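Local coordinates for protein putative pyridoxal phosphate-dependent transferase (Clostridium difficile, PDB 4DQ6) that is a putative transferase of the class I and II aminotransferase family and binds pyridoxal-5'-phosphate, at residues 14-25 with 36-44. Sequence-based numbering, arbitrary orientation.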
ATOM      1  N   ARG A  14       9.471  21.769   7.181  1.00 31.11           N
ATOM      2  CA  ARG A  14       8.969  20.704   6.336  1.00 26.64           C
ATOM      3  C   ARG A  14       8.239  21.241   5.129  1.00 28.47           C
ATOM      4  O   ARG A  14       7.538  20.497   4.446  1.00 26.39           O
ATOM      5  CB  ARG A  14       8.063  19.819   7.144  1.00 23.64           C
ATOM      6  CG  ARG A  14       8.743  18.927   8.140  1.00 20.85           C
ATOM      7  CD  ARG A  14       7.701  18.245   8.983  1.00 19.76           C
ATOM      8  NE  ARG A  14       7.135  17.073   8.310  1.00 18.57           N
ATOM      9  CZ  ARG A  14       6.086  16.383   8.761  1.00 17.35           C
ATOM     10  NH1 ARG A  14       5.446  16.809   9.845  1.00 18.02           N
ATOM     11  NH2 ARG A  14       5.641  15.295   8.126  1.00 16.48           N
ATOM     12  N   SER A  15       8.453  22.523   4.811  1.00 29.77           N
ATOM     13  CA  SER A  15       7.833  23.124   3.633  1.00 30.73           C
ATOM     14  C   SER A  15       8.223  22.394   2.333  1.00 28.06           C
ATOM     15  O   SER A  15       7.466  22.493   1.382  1.00 29.61           O
ATOM     16  CB  SER A  15       8.230  24.614   3.528  1.00 34.92           C
ATOM     17  OG  SER A  15       9.584  24.669   3.112  1.00 38.92           O
ATOM     18  N   ASN A  16       9.403  21.741   2.278  1.00 27.07           N
ATOM     19  CA  ASN A  16       9.971  20.990   1.146  0.50 27.18           C
ATOM     20  C   ASN A  16       9.759  19.460   1.199  1.00 25.68           C
ATOM     21  O   ASN A  16      10.256  18.719   0.346  1.00 26.29           O
ATOM     22  CB  ASN A  16      11.503  21.248   1.060  0.50 29.10           C
ATOM     23  CG  ASN A  16      12.331  20.602   2.209  0.50 29.55           C
ATOM     24  OD1 ASN A  16      11.834  20.323   3.310  0.50 29.37           O
ATOM     25  ND2 ASN A  16      13.642  20.417   1.954  0.50 30.99           N
ATOM     26  N   ASN A  17       9.117  19.012   2.269  1.00 23.19           N
ATOM     27  CA  ASN A  17       9.083  17.597   2.716  1.00 20.20           C
ATOM     28  C   ASN A  17       7.784  16.874   2.262  1.00 19.51           C
ATOM     29  O   ASN A  17       7.536  15.788   2.779  1.00 18.38           O
ATOM     30  CB  ASN A  17       9.257  17.655   4.263  1.00 19.51           C
ATOM     31  CG  ASN A  17       9.313  16.326   4.991  1.00 18.06           C
ATOM     32  OD1 ASN A  17       8.556  16.126   5.966  1.00 18.38           O
ATOM     33  ND2 ASN A  17      10.231  15.440   4.626  1.00 17.65           N
ATOM     34  N   PHE A  18       6.986  17.474   1.349  1.00 19.36           N
ATOM     35  CA  PHE A  18       5.829  16.777   0.799  1.00 19.47           C
ATOM     36  C   PHE A  18       4.929  16.282   1.929  1.00 18.67           C
ATOM     37  O   PHE A  18       4.398  15.152   1.927  1.00 18.24           O
ATOM     38  CB  PHE A  18       6.283  15.573  -0.073  1.00 20.96           C
ATOM     39  CG  PHE A  18       7.313  15.931  -1.154  1.00 22.31           C
ATOM     40  CD1 PHE A  18       6.888  16.533  -2.309  1.00 24.79           C
ATOM     41  CD2 PHE A  18       8.669  15.689  -0.981  1.00 25.21           C
ATOM     42  CE1 PHE A  18       7.784  16.871  -3.313  1.00 25.91           C
ATOM     43  CE2 PHE A  18       9.600  16.039  -1.972  1.00 26.00           C
ATOM     44  CZ  PHE A  18       9.147  16.631  -3.148  1.00 26.44           C
ATOM     45  N   SER A  19       4.716  17.158   2.916  1.00 17.50           N
ATOM     46  CA  SER A  19       4.050  16.821   4.141  1.00 16.45           C
ATOM     47  C   SER A  19       2.590  17.253   4.084  1.00 16.17           C
ATOM     48  O   SER A  19       2.309  18.418   3.845  1.00 16.52           O
ATOM     49  CB  SER A  19       4.694  17.570   5.314  1.00 16.60           C
ATOM     50  OG  SER A  19       3.869  17.511   6.489  1.00 17.17           O
ATOM     51  N   SER A  20       1.668  16.321   4.271  1.00 15.78           N
ATOM     52  CA  SER A  20       0.253  16.703   4.321  1.00 16.56           C
ATOM     53  C   SER A  20      -0.064  17.654   5.493  1.00 16.49           C
ATOM     54  O   SER A  20      -0.806  18.597   5.331  1.00 16.33           O
ATOM     55  CB  SER A  20      -0.638  15.489   4.366  1.00 17.33           C
ATOM     56  OG  SER A  20      -0.368  14.706   5.497  1.00 19.49           O
ATOM     57  N   LYS A  21       0.619  17.445   6.619  1.00 16.51           N
ATOM     58  CA  LYS A  21       0.458  18.327   7.770  1.00 16.25           C
ATOM     59  C   LYS A  21       0.745  19.807   7.403  1.00 17.12           C
ATOM     60  O   LYS A  21       0.019  20.730   7.812  1.00 17.86           O
ATOM     61  CB  LYS A  21       1.374  17.866   8.905  1.00 17.70           C
ATOM     62  CG  LYS A  21       1.210  18.624  10.227  1.00 17.80           C
ATOM     63  CD  LYS A  21       2.230  18.051  11.250  1.00 18.58           C
ATOM     64  CE  LYS A  21       2.025  18.543  12.679  1.00 19.12           C
ATOM     65  NZ  LYS A  21       3.051  17.920  13.600  1.00 20.67           N
ATOM     66  N   TRP A  22       1.808  20.017   6.653  1.00 18.30           N
ATOM     67  CA  TRP A  22       2.218  21.373   6.249  1.00 19.70           C
ATOM     68  C   TRP A  22       1.636  21.880   4.951  1.00 20.18           C
ATOM     69  O   TRP A  22       1.650  23.102   4.709  1.00 22.25           O
ATOM     70  CB  TRP A  22       3.740  21.420   6.191  1.00 19.85           C
ATOM     71  CG  TRP A  22       4.369  21.432   7.546  1.00 20.20           C
ATOM     72  CD1 TRP A  22       4.658  20.361   8.395  1.00 20.51           C
ATOM     73  CD2 TRP A  22       4.763  22.611   8.298  1.00 22.63           C
ATOM     74  NE1 TRP A  22       5.225  20.807   9.580  1.00 19.75           N
ATOM     75  CE2 TRP A  22       5.323  22.138   9.559  1.00 22.04           C
ATOM     76  CE3 TRP A  22       4.706  23.979   8.058  1.00 27.54           C
ATOM     77  CZ2 TRP A  22       5.807  23.007  10.510  1.00 24.16           C
ATOM     78  CZ3 TRP A  22       5.164  24.849   9.056  1.00 27.92           C
ATOM     79  CH2 TRP A  22       5.685  24.361  10.259  1.00 26.30           C
ATOM     80  N   SER A  23       1.098  20.988   4.115  1.00 19.95           N
ATOM     81  CA  SER A  23       0.705  21.281   2.734  1.00 22.16           C
ATOM     82  C   SER A  23      -0.770  21.113   2.381  1.00 21.68           C
ATOM     83  O   SER A  23      -1.202  21.607   1.355  1.00 23.69           O
ATOM     84  CB  SER A  23       1.505  20.384   1.790  1.00 23.05           C
ATOM     85  OG  SER A  23       2.865  20.746   1.919  1.00 27.21           O
ATOM     86  N   GLU A  24      -1.528  20.403   3.199  1.00 20.52           N
ATOM     87  CA  GLU A  24      -2.955  20.156   2.948  1.00 21.93           C
ATOM     88  C   GLU A  24      -3.922  20.937   3.849  1.00 24.82           C
ATOM     89  O   GLU A  24      -5.115  20.628   3.936  1.00 26.34           O
ATOM     90  CB  GLU A  24      -3.269  18.645   3.071  1.00 22.55           C
ATOM     91  CG  GLU A  24      -2.755  17.905   1.882  1.00 23.06           C
ATOM     92  CD  GLU A  24      -3.032  16.389   1.862  1.00 23.40           C
ATOM     93  OE1 GLU A  24      -3.940  15.885   2.568  1.00 25.16           O
ATOM     94  OE2 GLU A  24      -2.325  15.711   1.094  1.00 22.13           O
ATOM     95  N   MET A  25      -3.458  22.003   4.480  1.00 24.67           N
ATOM     96  CA  MET A  25      -4.397  22.767   5.279  1.00 26.50           C
ATOM     97  C   MET A  25      -5.420  23.551   4.454  1.00 29.24           C
ATOM     98  O   MET A  25      -6.511  23.808   4.957  1.00 29.87           O
ATOM     99  CB  MET A  25      -3.650  23.695   6.241  1.00 25.34           C
ATOM    100  CG  MET A  25      -3.003  22.935   7.371  1.00 24.76           C
ATOM    101  SD  MET A  25      -1.959  23.927   8.403  1.00 22.96           S
ATOM    102  CE  MET A  25      -0.597  24.254   7.285  1.00 22.64           C
ATOM    103  N   PRO A  36       0.791  24.436  11.852  1.00 18.89           N
ATOM    104  CA  PRO A  36       0.044  23.162  11.912  1.00 18.86           C
ATOM    105  C   PRO A  36       0.270  22.386  13.206  1.00 18.71           C
ATOM    106  O   PRO A  36       1.396  22.039  13.557  1.00 20.45           O
ATOM    107  CB  PRO A  36       0.614  22.398  10.709  1.00 18.98           C
ATOM    108  CG  PRO A  36       2.004  22.882  10.640  1.00 19.47           C
ATOM    109  CD  PRO A  36       1.978  24.332  10.987  1.00 19.92           C
ATOM    110  N   MET A  37      -0.813  22.055  13.897  1.00 18.00           N
ATOM    111  CA  MET A  37      -0.747  21.238  15.092  1.00 16.72           C
ATOM    112  C   MET A  37      -1.846  20.191  15.060  1.00 17.10           C
ATOM    113  O   MET A  37      -2.428  19.849  16.123  1.00 17.95           O
ATOM    114  CB  MET A  37      -0.942  22.113  16.341  1.00 18.17           C
ATOM    115  CG  MET A  37       0.024  23.279  16.465  1.00 18.16           C
ATOM    116  SD  MET A  37       1.734  22.834  16.819  1.00 19.47           S
ATOM    117  CE  MET A  37       1.659  22.427  18.579  1.00 18.07           C
ATOM    118  N   TRP A  38      -2.120  19.698  13.873  1.00 16.12           N
ATOM    119  CA  TRP A  38      -3.356  18.932  13.667  1.00 17.29           C
ATOM    120  C   TRP A  38      -3.018  17.481  13.423  1.00 19.33           C
ATOM    121  O   TRP A  38      -2.945  16.676  14.375  1.00 20.34           O
ATOM    122  CB  TRP A  38      -4.240  19.626  12.596  1.00 18.00           C
ATOM    123  CG  TRP A  38      -3.628  19.754  11.202  1.00 17.69           C
ATOM    124  CD1 TRP A  38      -2.483  20.471  10.809  1.00 17.69           C
ATOM    125  CD2 TRP A  38      -4.163  19.196   9.963  1.00 18.49           C
ATOM    126  NE1 TRP A  38      -2.267  20.341   9.471  1.00 17.77           N
ATOM    127  CE2 TRP A  38      -3.256  19.606   8.902  1.00 18.82           C
ATOM    128  CE3 TRP A  38      -5.264  18.389   9.636  1.00 19.92           C
ATOM    129  CZ2 TRP A  38      -3.441  19.241   7.587  1.00 19.10           C
ATOM    130  CZ3 TRP A  38      -5.434  18.011   8.303  1.00 20.63           C
ATOM    131  CH2 TRP A  38      -4.558  18.455   7.286  1.00 19.46           C
ATOM    132  N   VAL A  39      -2.712  17.130  12.180  1.00 18.16           N
ATOM    133  CA  VAL A  39      -2.374  15.745  11.776  1.00 20.02           C
ATOM    134  C   VAL A  39      -1.374  15.088  12.731  1.00 17.18           C
ATOM    135  O   VAL A  39      -0.315  15.683  13.041  1.00 15.24           O
ATOM    136  CB  VAL A  39      -1.744  15.809  10.351  1.00 22.13           C
ATOM    137  CG1 VAL A  39      -0.782  14.624  10.074  1.00 27.14           C
ATOM    138  CG2 VAL A  39      -2.843  15.957   9.302  1.00 26.14           C
ATOM    139  N   ALA A  40      -1.599  13.842  13.119  1.00 15.26           N
ATOM    140  CA  ALA A  40      -0.707  13.080  14.001  1.00 14.87           C
ATOM    141  C   ALA A  40       0.477  12.457  13.255  1.00 15.07           C
ATOM    142  O   ALA A  40       0.562  11.241  13.066  1.00 15.41           O
ATOM    143  CB  ALA A  40      -1.547  11.988  14.739  1.00 14.61           C
ATOM    144  N   ASP A  41       1.420  13.320  12.885  1.00 14.98           N
ATOM    145  CA  ASP A  41       2.811  12.909  12.675  1.00 15.40           C
ATOM    146  C   ASP A  41       3.633  13.951  13.393  1.00 15.14           C
ATOM    147  O   ASP A  41       3.121  14.953  13.850  1.00 17.14           O
ATOM    148  CB  ASP A  41       3.201  12.644  11.201  1.00 16.45           C
ATOM    149  CG  ASP A  41       3.279  13.870  10.339  1.00 17.19           C
ATOM    150  OD1 ASP A  41       3.359  15.012  10.852  1.00 17.54           O
ATOM    151  OD2 ASP A  41       3.304  13.709   9.085  1.00 16.94           O
ATOM    152  N   MET A  42       4.926  13.707  13.506  1.00 14.35           N
ATOM    153  CA  MET A  42       5.731  14.546  14.354  1.00 14.94           C
ATOM    154  C   MET A  42       6.587  15.487  13.544  1.00 15.82           C
ATOM    155  O   MET A  42       7.033  15.142  12.431  1.00 17.44           O
ATOM    156  CB  MET A  42       6.676  13.679  15.202  1.00 14.61           C
ATOM    157  CG  MET A  42       6.093  12.450  15.906  1.00 14.81           C
ATOM    158  SD  MET A  42       7.522  11.734  16.856  1.00 14.68           S
ATOM    159  CE  MET A  42       6.691  10.243  17.472  1.00 15.27           C
ATOM    160  N   ASP A  43       6.913  16.645  14.099  1.00 16.27           N
ATOM    161  CA  ASP A  43       7.911  17.539  13.474  1.00 17.83           C
ATOM    162  C   ASP A  43       9.287  17.302  14.075  1.00 18.94           C
ATOM    163  O   ASP A  43      10.049  18.249  14.475  1.00 22.01           O
ATOM    164  CB  ASP A  43       7.515  18.984  13.631  1.00 18.88           C
ATOM    165  CG  ASP A  43       6.321  19.349  12.770  0.50 19.91           C
ATOM    166  OD1 ASP A  43       6.471  19.424  11.531  0.50 20.91           O
ATOM    167  OD2 ASP A  43       5.229  19.576  13.323  0.50 19.38           O
ATOM    168  N   PHE A  44       9.615  16.032  14.102  1.00 17.77           N
ATOM    169  CA  PHE A  44      10.909  15.562  14.515  1.00 18.18           C
ATOM    170  C   PHE A  44      11.528  14.647  13.461  1.00 17.75           C
ATOM    171  O   PHE A  44      10.873  13.954  12.783  1.00 18.10           O
ATOM    172  CB  PHE A  44      10.840  14.763  15.786  1.00 17.03           C
ATOM    173  CG  PHE A  44      10.393  15.520  16.978  1.00 17.11           C
ATOM    174  CD1 PHE A  44      10.894  16.769  17.316  1.00 17.37           C
ATOM    175  CD2 PHE A  44       9.494  14.929  17.809  1.00 15.44           C
ATOM    176  CE1 PHE A  44      10.406  17.432  18.444  1.00 17.11           C
ATOM    177  CE2 PHE A  44       9.033  15.539  18.959  1.00 16.46           C
ATOM    178  CZ  PHE A  44       9.482  16.829  19.257  1.00 16.74           C
TER
HETATM  179  O   HOH W   1       2.577  15.257   6.992  1.00 17.85           O
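R14 meets D41 end-on, NH1 bonding OD1 at 2.9 Å and NH2 bonding OD2 at 3.0 Å. Both carboxylate oxygens lie close to the guanidinium plane, yet the nitrogens reach them from above the carboxylate, the two planes being turned 50° apart. In the conformer described, one of two modelled for D43, NH1 also makes a longer, straight salt bridge to D43 OD1. D43 OD1 accepts a second, shorter bond on its syn side from W22 NE1 (2.7 Å), while D43 OD2 takes K21 NZ at 2.8 Å. K21 gets there with CG anti to the backbone N (chi1 -174°) and the chain fully extended past P36 and V39, and its ammonium also bonds D41 O.

Beside this network, P36 CG sits over the six-membered ring of W22, a CH-pi contact 3.6 Å from the centroid. W38 NE1 donates to K21 O on a lone pair (2.9 Å), and M25 SD makes an oblique Met-aromatic contact with the five-membered ring of W38.

Further out, N17 OD1 takes R14 NE in the guanidinium plane, and S19 OG lies over one face of that group. S19 N-caps helix 20-23 and shares a water with K21 N and D41 OD2. Y65 N of the second subunit also bonds D41 OD2.

With D43 in this conformer, two basic side chains join two aspartates in a buried salt-bridge network that probably favours ionised carboxylates.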